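Local coordinates for protein concanavalin B (Canavalia ensiformis, PDB 6CAF) that may bind carbohydrate, as a chitinase-like seed protein of the glycosyl hydrolase 18 family, at residues S92-C97 with V102-A107; E96-G101 with A147-H152; Y129-F134 with D176-T181. All coordinates share one frame; numbering follows the deposited sequence. Where two conformers were deposited one is given.

Overall arrangement
From the N terminus, contact 1 closes first: helix 91-99 passes through a short turn into strand 103-109, within the unit strand 55-64, helix 91-99, strand 103-109. Contact 2 starts from the end of the same helix, sharing Glu-96 and Cys-97 with contact 1, and closes a much longer loop onto the entry of strand 150-154, the neighbour of strand 103-109 in the parallel sheet. Contact 3 opens inside that loop, on helix 120-135, and closes after it, at the end of helix 164-178, so contacts 2 and 3 cross. Contacts 1 and 2 thus tie helix 91-99 to two adjoining barrel strands, whereas contact 3 joins two helices.

Contact 1: residues S92-C97 with V102-A107; sequences SQIKEC and VKVFLA
Cys-97 and Val-102 stand where helix 91-99 turns back toward the sheet, their CA atoms 5.3 Å apart, and from there the chain runs into strand 103-109 alongside the helix it has just left. Val-102 N donates to Cys-97 O at 3.0 Å, the outer hydrogen bond of the Schellman motif that ends the helix. This bond closes the turn between the end of the helix and the residue that leads into the strand. One turn earlier in the helix, the CA atoms of Ile-94 and Val-104 are 6.9 Å apart, which leaves room for side chains between the backbones.

Side chain meets side chain here through carbon alone. Val-104 turns both methyls to the helix: CG2 meets Cys-97 CB at 3.7 Å, and CG1 approaches Ile-94 CG2 more loosely at 4.3 Å. With CG1 of Val-104 anti to the backbone N (chi1 180°), the two methyls are divided between these two helix residues. Val-102 touches backbone instead, resting its CB on the carbonyl oxygen of Cys-97 at 3.4 Å. Cys-97 uses CB for this packing, while its SG is joined to Cys-48 SG in a disulfide to helix 44-49.

The seam within this beta-alpha-beta unit is therefore buried and apolar, with one backbone hydrogen bond at its closed end; Cys-97 serves two neighbours at once, its methylene lying on the strand and its sulfur fixed covalently to the adjacent helix.

Contact 2: residues E96-G101 with A147-H152; sequences ECQRMG and ALDGIH
Gln-98 carries this contact for its segment, reaching across from the end of helix 91-99 to the turn Ala-147 to Asp-149 that leads into strand 150-154. The helix is still regular at Glu-96, whose carbonyl O accepts from Met-100 N at 3.1 Å. At Gln-98 the side chain heads for the other segment, and an extended course beyond CG (chi2 176°) carries the amide to its partners.

Both hydrogens of NE2 are used. One bond runs to Asp-149 OD2 at 2.9 Å and is almost straight (172°); the other goes to Ala-147 O, also at 2.9 Å. Each acceptor lies close to the amide plane, but the carboxylate is turned 75° against that plane, so NE2 meets OD2 from above the carboxylate. On the other branch of the amide, OE1 accepts from a water at 2.8 Å, and the same water accepts from Ala-147 N at 2.9 Å. The amide thus engages both the N and the O of Ala-147, one through water and one directly, which fixes its rotation. Asp-149 OD2 also accepts a hydrogen bond from Val-104 N of strand 103-109.

Past Gln-98 the helix ends in a Schellman motif. Gly-101 is its C-prime residue, with positive phi, and Gly-101 N binds Gln-98 O at 3.0 Å; a CB at these backbone angles would press on the carbonyl O of Met-100.

The site lies at the N-terminal ends of the strands of a TIM barrel. Asp-149 opens the segment matching the family 18 DGxDxDxE signature, in which His-152 takes the place of the second aspartate.

Contact 3: residues Y129-F134 with D176-T181; sequences YLHTYF and DVYQST
His-131 and Tyr-178 form an offset aromatic stack that bridges two helices of the barrel's outer layer, helix 120-135 and the C-terminal end of helix 164-178. The ring centroids are 4.6 Å apart and the planes are inclined by 28°, so the rings overlap only in part. His-131 CE1 does most of the touching: it sits over one face of the tyrosine ring, displaced toward the rim, 3.6 Å from CD2 and 3.7 Å from CE2 of Tyr-178. The opposite face of that ring is covered by CG1 of Val-177, so the tyrosine lies between an imidazole and a methyl of its own helix.

With CG anti to N (chi1 -175°), His-131 extends its ring out from helix 120-135 to meet the neighbour. In the alternating beta/alpha order of the TIM barrel, strand 150-154 lies in sequence between these two helices. Helix 164-178 finishes in a Schellman motif with Gln-179, at positive phi, as its C-prime residue. The turn brings Ser-180 round to the same histidine, where OG lies at the ring edge, near its plane, 3.9 Å from NE2 of His-131.

Replacing the imidazole with the methyl of an alanine would probably leave that face of Tyr-178 without its stacking partner and open a gap between the two helices. The carbonyl O of His-131 receives a hydrogen bond from Ser-136 OG, just past the helix.

Contact 1: residues S92-C97 with V102-A107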
loop_
_atom_site.group_PDB
_atom_site.type_symbol
_atom_site.label_atom_id
_atom_site.label_comp_id
_atom_site.label_asym_id
_atom_site.label_seq_id
_atom_site.Cartn_x
_atom_site.Cartn_y
_atom_site.Cartn_z
ATOM N N SER A 92 20.784 0.890 2.379
ATOM C CA SER A 92 21.121 2.030 3.227
ATOM C C SER A 92 19.985 3.080 3.223
ATOM O O SER A 92 19.710 3.695 4.251
ATOM C CB SER A 92 22.441 2.671 2.775
ATOM O OG SER A 92 22.310 3.181 1.468
ATOM N N GLN A 93 19.326 3.271 2.085
ATOM C CA GLN A 93 18.241 4.229 1.981
ATOM C C GLN A 93 17.031 3.776 2.783
ATOM O O GLN A 93 16.369 4.583 3.455
ATOM C CB GLN A 93 17.846 4.497 0.524
ATOM C CG GLN A 93 18.916 5.234 -0.251
ATOM C CD GLN A 93 18.591 5.409 -1.708
ATOM O OE1 GLN A 93 17.573 6.021 -2.068
ATOM N NE2 GLN A 93 19.483 4.918 -2.570
ATOM N N ILE A 94 16.744 2.479 2.736
ATOM C CA ILE A 94 15.662 1.943 3.527
ATOM C C ILE A 94 15.917 2.193 5.015
ATOM O O ILE A 94 15.050 2.648 5.763
ATOM C CB ILE A 94 15.510 0.441 3.247
ATOM C CG1 ILE A 94 14.949 0.257 1.842
ATOM C CG2 ILE A 94 14.631 -0.232 4.288
ATOM C CD1 ILE A 94 15.078 -1.150 1.303
ATOM N N LYS A 95 17.128 1.880 5.458
ATOM C CA LYS A 95 17.451 2.023 6.861
ATOM C C LYS A 95 17.412 3.484 7.300
ATOM O O LYS A 95 16.925 3.770 8.394
ATOM C CB LYS A 95 18.789 1.365 7.171
ATOM C CG LYS A 95 18.638 -0.155 7.117
ATOM C CD LYS A 95 19.920 -0.927 7.303
ATOM C CE LYS A 95 19.609 -2.401 7.485
ATOM N NZ LYS A 95 20.852 -3.184 7.592
ATOM N N GLU A 96 17.827 4.419 6.435
ATOM C CA GLU A 96 17.706 5.846 6.804
ATOM C C GLU A 96 16.255 6.286 6.851
ATOM O O GLU A 96 15.865 7.046 7.750
ATOM C CB GLU A 96 18.542 6.837 5.954
ATOM C CG GLU A 96 18.515 6.734 4.428
ATOM C CD GLU A 96 19.634 7.564 3.771
ATOM O OE1 GLU A 96 20.532 8.003 4.522
ATOM O OE2 GLU A 96 19.644 7.790 2.522
ATOM N N CYS A 97 15.448 5.794 5.917
ATOM C CA CYS A 97 14.005 6.049 5.992
ATOM C C CYS A 97 13.472 5.631 7.344
ATOM O O CYS A 97 12.706 6.363 7.993
ATOM C CB CYS A 97 13.268 5.265 4.896
ATOM S SG CYS A 97 13.500 5.847 3.200
ATOM N N VAL A 102 9.871 6.638 9.030
ATOM C CA VAL A 102 9.038 6.257 7.907
ATOM C C VAL A 102 8.987 4.732 7.875
ATOM O O VAL A 102 10.013 4.061 7.952
ATOM C CB VAL A 102 9.594 6.789 6.579
ATOM C CG1 VAL A 102 8.756 6.335 5.409
ATOM C CG2 VAL A 102 9.726 8.294 6.614
ATOM N N LYS A 103 7.788 4.184 7.762
ATOM C CA LYS A 103 7.640 2.743 7.626
ATOM C C LYS A 103 7.805 2.370 6.162
ATOM O O LYS A 103 7.166 2.967 5.313
ATOM C CB LYS A 103 6.279 2.315 8.130
ATOM C CG LYS A 103 6.063 2.542 9.599
ATOM C CD LYS A 103 4.738 2.000 10.055
ATOM C CE LYS A 103 4.521 2.244 11.537
ATOM N NZ LYS A 103 4.031 3.619 11.712
ATOM N N VAL A 104 8.654 1.390 5.879
ATOM C CA VAL A 104 8.898 0.974 4.518
ATOM C C VAL A 104 8.337 -0.439 4.372
ATOM O O VAL A 104 8.743 -1.369 5.080
ATOM C CB VAL A 104 10.392 1.003 4.201
ATOM C CG1 VAL A 104 10.668 0.561 2.782
ATOM C CG2 VAL A 104 10.986 2.381 4.463
ATOM N N PHE A 105 7.383 -0.575 3.467
ATOM C CA PHE A 105 6.747 -1.849 3.204
ATOM C C PHE A 105 7.226 -2.377 1.855
ATOM O O PHE A 105 7.590 -1.589 0.979
ATOM C CB PHE A 105 5.232 -1.674 3.086
ATOM C CG PHE A 105 4.454 -1.520 4.362
ATOM C CD1 PHE A 105 4.765 -0.655 5.334
ATOM C CD2 PHE A 105 3.320 -2.264 4.534
ATOM C CE1 PHE A 105 3.977 -0.507 6.453
ATOM C CE2 PHE A 105 2.525 -2.128 5.649
ATOM C CZ PHE A 105 2.839 -1.204 6.600
ATOM N N LEU A 106 7.166 -3.704 1.679
ATOM C CA LEU A 106 7.218 -4.287 0.351
ATOM C C LEU A 106 5.809 -4.539 -0.148
ATOM O O LEU A 106 5.026 -5.194 0.540
ATOM C CB LEU A 106 7.997 -5.611 0.352
ATOM C CG LEU A 106 8.133 -6.273 -1.005
ATOM C CD1 LEU A 106 8.981 -5.471 -1.962
ATOM C CD2 LEU A 106 8.674 -7.680 -0.834
ATOM N N ALA A 107 5.498 -4.017 -1.327
ATOM C CA ALA A 107 4.196 -4.273 -1.940
ATOM C C ALA A 107 4.273 -5.450 -2.907
ATOM O O ALA A 107 5.112 -5.486 -3.818
ATOM C CB ALA A 107 3.699 -3.046 -2.667
#

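Contact 2: residues E96-G101 with A147-H152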
loop_
_atom_site.group_PDB
_atom_site.type_symbol
_atom_site.label_atom_id
_atom_site.label_comp_id
_atom_site.label_asym_id
_atom_site.label_seq_id
_atom_site.Cartn_x
_atom_site.Cartn_y
_atom_site.Cartn_z
ATOM N N GLU A 96 17.827 4.419 6.435
ATOM C CA GLU A 96 17.706 5.846 6.804
ATOM C C GLU A 96 16.255 6.286 6.851
ATOM O O GLU A 96 15.865 7.046 7.750
ATOM C CB GLU A 96 18.542 6.837 5.954
ATOM C CG GLU A 96 18.515 6.734 4.428
ATOM C CD GLU A 96 19.634 7.564 3.771
ATOM O OE1 GLU A 96 20.532 8.003 4.522
ATOM O OE2 GLU A 96 19.644 7.790 2.522
ATOM N N CYS A 97 15.448 5.794 5.917
ATOM C CA CYS A 97 14.005 6.049 5.992
ATOM C C CYS A 97 13.472 5.631 7.344
ATOM O O CYS A 97 12.706 6.363 7.993
ATOM C CB CYS A 97 13.268 5.265 4.896
ATOM S SG CYS A 97 13.500 5.847 3.200
ATOM N N GLN A 98 13.800 4.410 7.736
ATOM C CA GLN A 98 13.274 3.878 8.977
ATOM C C GLN A 98 13.747 4.657 10.208
ATOM O O GLN A 98 12.992 4.880 11.155
ATOM C CB GLN A 98 13.643 2.400 9.104
ATOM C CG GLN A 98 12.959 1.534 8.064
ATOM C CD GLN A 98 13.402 0.096 8.141
ATOM O OE1 GLN A 98 14.603 -0.199 8.193
ATOM N NE2 GLN A 98 12.448 -0.805 8.116
ATOM N N ARG A 99 15.000 5.075 10.180
ATOM C CA ARG A 99 15.567 5.843 11.281
ATOM C C ARG A 99 14.848 7.182 11.455
ATOM O O ARG A 99 14.771 7.690 12.560
ATOM C CB ARG A 99 17.077 6.048 11.040
ATOM C CG ARG A 99 17.884 6.699 12.139
ATOM C CD ARG A 99 19.369 6.554 11.792
ATOM N NE ARG A 99 19.701 5.219 11.256
ATOM C CZ ARG A 99 20.183 4.992 10.019
ATOM N NH1 ARG A 99 20.399 6.014 9.158
ATOM N NH2 ARG A 99 20.463 3.739 9.634
ATOM N N MET A 100 14.283 7.722 10.377
ATOM C CA MET A 100 13.544 8.960 10.538
ATOM C C MET A 100 12.038 8.746 10.699
ATOM O O MET A 100 11.264 9.679 10.656
ATOM C CB MET A 100 13.885 9.970 9.450
ATOM C CG MET A 100 13.496 9.576 8.058
ATOM S SD MET A 100 13.770 10.956 6.929
ATOM C CE MET A 100 14.076 10.110 5.405
ATOM N N GLY A 101 11.640 7.506 10.966
ATOM C CA GLY A 101 10.285 7.217 11.356
ATOM C C GLY A 101 9.346 6.874 10.225
ATOM O O GLY A 101 8.156 6.842 10.430
ATOM N N ALA A 147 15.002 -5.338 7.531
ATOM C CA ALA A 147 13.795 -5.748 8.205
ATOM C C ALA A 147 12.744 -4.712 7.937
ATOM O O ALA A 147 12.637 -3.701 8.624
ATOM C CB ALA A 147 13.999 -5.922 9.700
ATOM N N LEU A 148 12.007 -4.919 6.872
ATOM C CA LEU A 148 10.972 -3.981 6.460
ATOM C C LEU A 148 9.839 -3.936 7.479
ATOM O O LEU A 148 9.650 -4.854 8.275
ATOM C CB LEU A 148 10.430 -4.333 5.083
ATOM C CG LEU A 148 11.451 -4.281 3.941
ATOM C CD1 LEU A 148 10.753 -4.560 2.609
ATOM C CD2 LEU A 148 12.192 -2.975 3.877
ATOM N N ASP A 149 9.072 -2.852 7.441
ATOM C CA ASP A 149 8.011 -2.647 8.393
ATOM C C ASP A 149 6.732 -3.352 8.081
ATOM O O ASP A 149 5.849 -3.422 8.936
ATOM C CB ASP A 149 7.775 -1.167 8.538
ATOM C CG ASP A 149 8.990 -0.469 9.042
ATOM O OD1 ASP A 149 9.301 -0.618 10.237
ATOM O OD2 ASP A 149 9.713 0.154 8.241
ATOM N N GLY A 150 6.603 -3.890 6.871
ATOM C CA GLY A 150 5.398 -4.598 6.541
ATOM C C GLY A 150 5.369 -5.135 5.131
ATOM O O GLY A 150 6.245 -4.854 4.322
ATOM N N ILE A 151 4.313 -5.906 4.866
ATOM C CA ILE A 151 4.025 -6.467 3.558
ATOM C C ILE A 151 2.642 -5.962 3.174
ATOM O O ILE A 151 1.676 -6.089 3.951
ATOM C CB ILE A 151 4.019 -8.015 3.561
ATOM C CG1 ILE A 151 5.363 -8.567 4.033
ATOM C CG2 ILE A 151 3.626 -8.552 2.198
ATOM C CD1 ILE A 151 6.567 -8.271 3.177
ATOM N N HIS A 152 2.564 -5.395 1.955
ATOM C CA HIS A 152 1.350 -4.797 1.428
ATOM C C HIS A 152 0.821 -5.625 0.259
ATOM O O HIS A 152 1.521 -5.882 -0.714
ATOM C CB HIS A 152 1.670 -3.390 0.985
ATOM C CG HIS A 152 0.544 -2.637 0.395
ATOM N ND1 HIS A 152 -0.620 -2.392 1.074
ATOM C CD2 HIS A 152 0.454 -1.963 -0.770
ATOM C CE1 HIS A 152 -1.388 -1.610 0.341
ATOM N NE2 HIS A 152 -0.748 -1.328 -0.774
HETATM O O HOH W 1 15.922 -2.662 7.887
#

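Contact 3: residues Y129-F134 with D176-T181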
loop_
_atom_site.group_PDB
_atom_site.type_symbol
_atom_site.label_atom_id
_atom_site.label_comp_id
_atom_site.label_asym_id
_atom_site.label_seq_id
_atom_site.Cartn_x
_atom_site.Cartn_y
_atom_site.Cartn_z
ATOM N N TYR A 129 9.786 -17.031 2.766
ATOM C CA TYR A 129 10.702 -16.246 1.933
ATOM C C TYR A 129 10.645 -14.758 2.285
ATOM O O TYR A 129 11.697 -14.094 2.466
ATOM C CB TYR A 129 10.392 -16.485 0.458
ATOM C CG TYR A 129 11.000 -15.461 -0.498
ATOM C CD1 TYR A 129 12.252 -15.551 -0.976
ATOM C CD2 TYR A 129 10.228 -14.371 -0.889
ATOM C CE1 TYR A 129 12.754 -14.564 -1.877
ATOM C CE2 TYR A 129 10.668 -13.410 -1.727
ATOM C CZ TYR A 129 11.910 -13.484 -2.244
ATOM O OH TYR A 129 12.182 -12.378 -3.092
ATOM N N LEU A 130 9.423 -14.237 2.391
ATOM C CA LEU A 130 9.291 -12.837 2.741
ATOM C C LEU A 130 9.914 -12.539 4.100
ATOM O O LEU A 130 10.601 -11.520 4.294
ATOM C CB LEU A 130 7.842 -12.396 2.675
ATOM C CG LEU A 130 7.220 -12.454 1.276
ATOM C CD1 LEU A 130 5.730 -12.286 1.354
ATOM C CD2 LEU A 130 7.814 -11.394 0.378
ATOM N N HIS A 131 9.691 -13.438 5.052
ATOM C CA HIS A 131 10.233 -13.214 6.355
ATOM C C HIS A 131 11.776 -13.278 6.377
ATOM O O HIS A 131 12.435 -12.381 6.917
ATOM C CB HIS A 131 9.636 -14.203 7.354
ATOM C CG HIS A 131 10.080 -13.936 8.736
ATOM N ND1 HIS A 131 10.989 -14.724 9.389
ATOM C CD2 HIS A 131 9.777 -12.928 9.577
ATOM C CE1 HIS A 131 11.208 -14.243 10.594
ATOM N NE2 HIS A 131 10.492 -13.142 10.729
ATOM N N THR A 132 12.319 -14.344 5.791
ATOM C CA THR A 132 13.733 -14.567 5.791
ATOM C C THR A 132 14.486 -13.461 5.082
ATOM O O THR A 132 15.546 -13.015 5.542
ATOM C CB THR A 132 14.056 -15.937 5.163
ATOM O OG1 THR A 132 13.427 -16.950 5.937
ATOM C CG2 THR A 132 15.529 -16.146 5.017
ATOM N N TYR A 133 13.938 -13.032 3.946
ATOM C CA TYR A 133 14.670 -12.159 3.048
ATOM C C TYR A 133 14.268 -10.696 3.120
ATOM O O TYR A 133 15.033 -9.858 2.626
ATOM C CB TYR A 133 14.624 -12.684 1.616
ATOM C CG TYR A 133 15.364 -13.963 1.454
ATOM C CD1 TYR A 133 16.750 -13.980 1.328
ATOM C CD2 TYR A 133 14.713 -15.175 1.457
ATOM C CE1 TYR A 133 17.454 -15.167 1.211
ATOM C CE2 TYR A 133 15.420 -16.371 1.352
ATOM C CZ TYR A 133 16.784 -16.371 1.197
ATOM O OH TYR A 133 17.474 -17.573 1.096
ATOM N N PHE A 134 13.121 -10.361 3.709
ATOM C CA PHE A 134 12.688 -8.983 3.811
ATOM C C PHE A 134 12.315 -8.471 5.184
ATOM O O PHE A 134 12.266 -7.249 5.354
ATOM C CB PHE A 134 11.492 -8.695 2.872
ATOM C CG PHE A 134 11.815 -8.789 1.403
ATOM C CD1 PHE A 134 12.389 -7.755 0.733
ATOM C CD2 PHE A 134 11.530 -9.910 0.713
ATOM C CE1 PHE A 134 12.655 -7.846 -0.606
ATOM C CE2 PHE A 134 11.765 -10.021 -0.629
ATOM C CZ PHE A 134 12.311 -8.987 -1.302
ATOM N N ASP A 176 3.526 -14.117 14.911
ATOM C CA ASP A 176 3.346 -14.621 16.271
ATOM C C ASP A 176 4.502 -15.530 16.707
ATOM O O ASP A 176 4.931 -15.487 17.859
ATOM C CB ASP A 176 2.008 -15.368 16.401
ATOM C CG ASP A 176 1.535 -15.482 17.853
ATOM O OD1 ASP A 176 2.112 -14.766 18.723
ATOM O OD2 ASP A 176 0.605 -16.296 18.129
ATOM N N VAL A 177 5.008 -16.355 15.795
ATOM C CA VAL A 177 6.134 -17.224 16.143
ATOM C C VAL A 177 7.326 -16.436 16.640
ATOM O O VAL A 177 7.940 -16.765 17.667
ATOM C CB VAL A 177 6.560 -18.073 14.911
ATOM C CG1 VAL A 177 7.918 -18.740 15.119
ATOM C CG2 VAL A 177 5.476 -19.103 14.645
ATOM N N TYR A 178 7.614 -15.348 15.948
ATOM C CA TYR A 178 8.804 -14.557 16.228
ATOM C C TYR A 178 8.512 -13.289 17.051
ATOM O O TYR A 178 9.416 -12.545 17.373
ATOM C CB TYR A 178 9.478 -14.173 14.896
ATOM C CG TYR A 178 10.152 -15.299 14.201
ATOM C CD1 TYR A 178 11.420 -15.714 14.601
ATOM C CD2 TYR A 178 9.510 -16.032 13.246
ATOM C CE1 TYR A 178 12.050 -16.792 14.018
ATOM C CE2 TYR A 178 10.127 -17.115 12.653
ATOM C CZ TYR A 178 11.402 -17.481 13.029
ATOM O OH TYR A 178 11.997 -18.546 12.440
ATOM N N GLN A 179 7.247 -13.099 17.428
ATOM C CA GLN A 179 6.777 -11.918 18.180
ATOM C C GLN A 179 7.294 -10.694 17.470
ATOM O O GLN A 179 7.797 -9.734 18.070
ATOM C CB GLN A 179 7.081 -12.007 19.683
ATOM C CG GLN A 179 6.299 -13.150 20.351
ATOM C CD GLN A 179 4.769 -12.933 20.387
ATOM O OE1 GLN A 179 3.982 -13.727 19.794
ATOM N NE2 GLN A 179 4.336 -11.885 21.112
ATOM N N SER A 180 7.169 -10.744 16.147
ATOM C CA SER A 180 7.565 -9.658 15.277
ATOM C C SER A 180 6.552 -8.506 15.349
ATOM O O SER A 180 5.404 -8.676 15.784
ATOM C CB SER A 180 7.640 -10.130 13.818
ATOM O OG SER A 180 8.645 -11.109 13.548
ATOM N N THR A 181 6.974 -7.346 14.870
ATOM C CA THR A 181 6.134 -6.178 14.856
ATOM C C THR A 181 5.759 -5.760 13.434
ATOM O O THR A 181 5.095 -4.725 13.265
ATOM C CB THR A 181 6.836 -5.003 15.561
ATOM O OG1 THR A 181 8.065 -4.707 14.888
ATOM C CG2 THR A 181 7.146 -5.347 17.028
#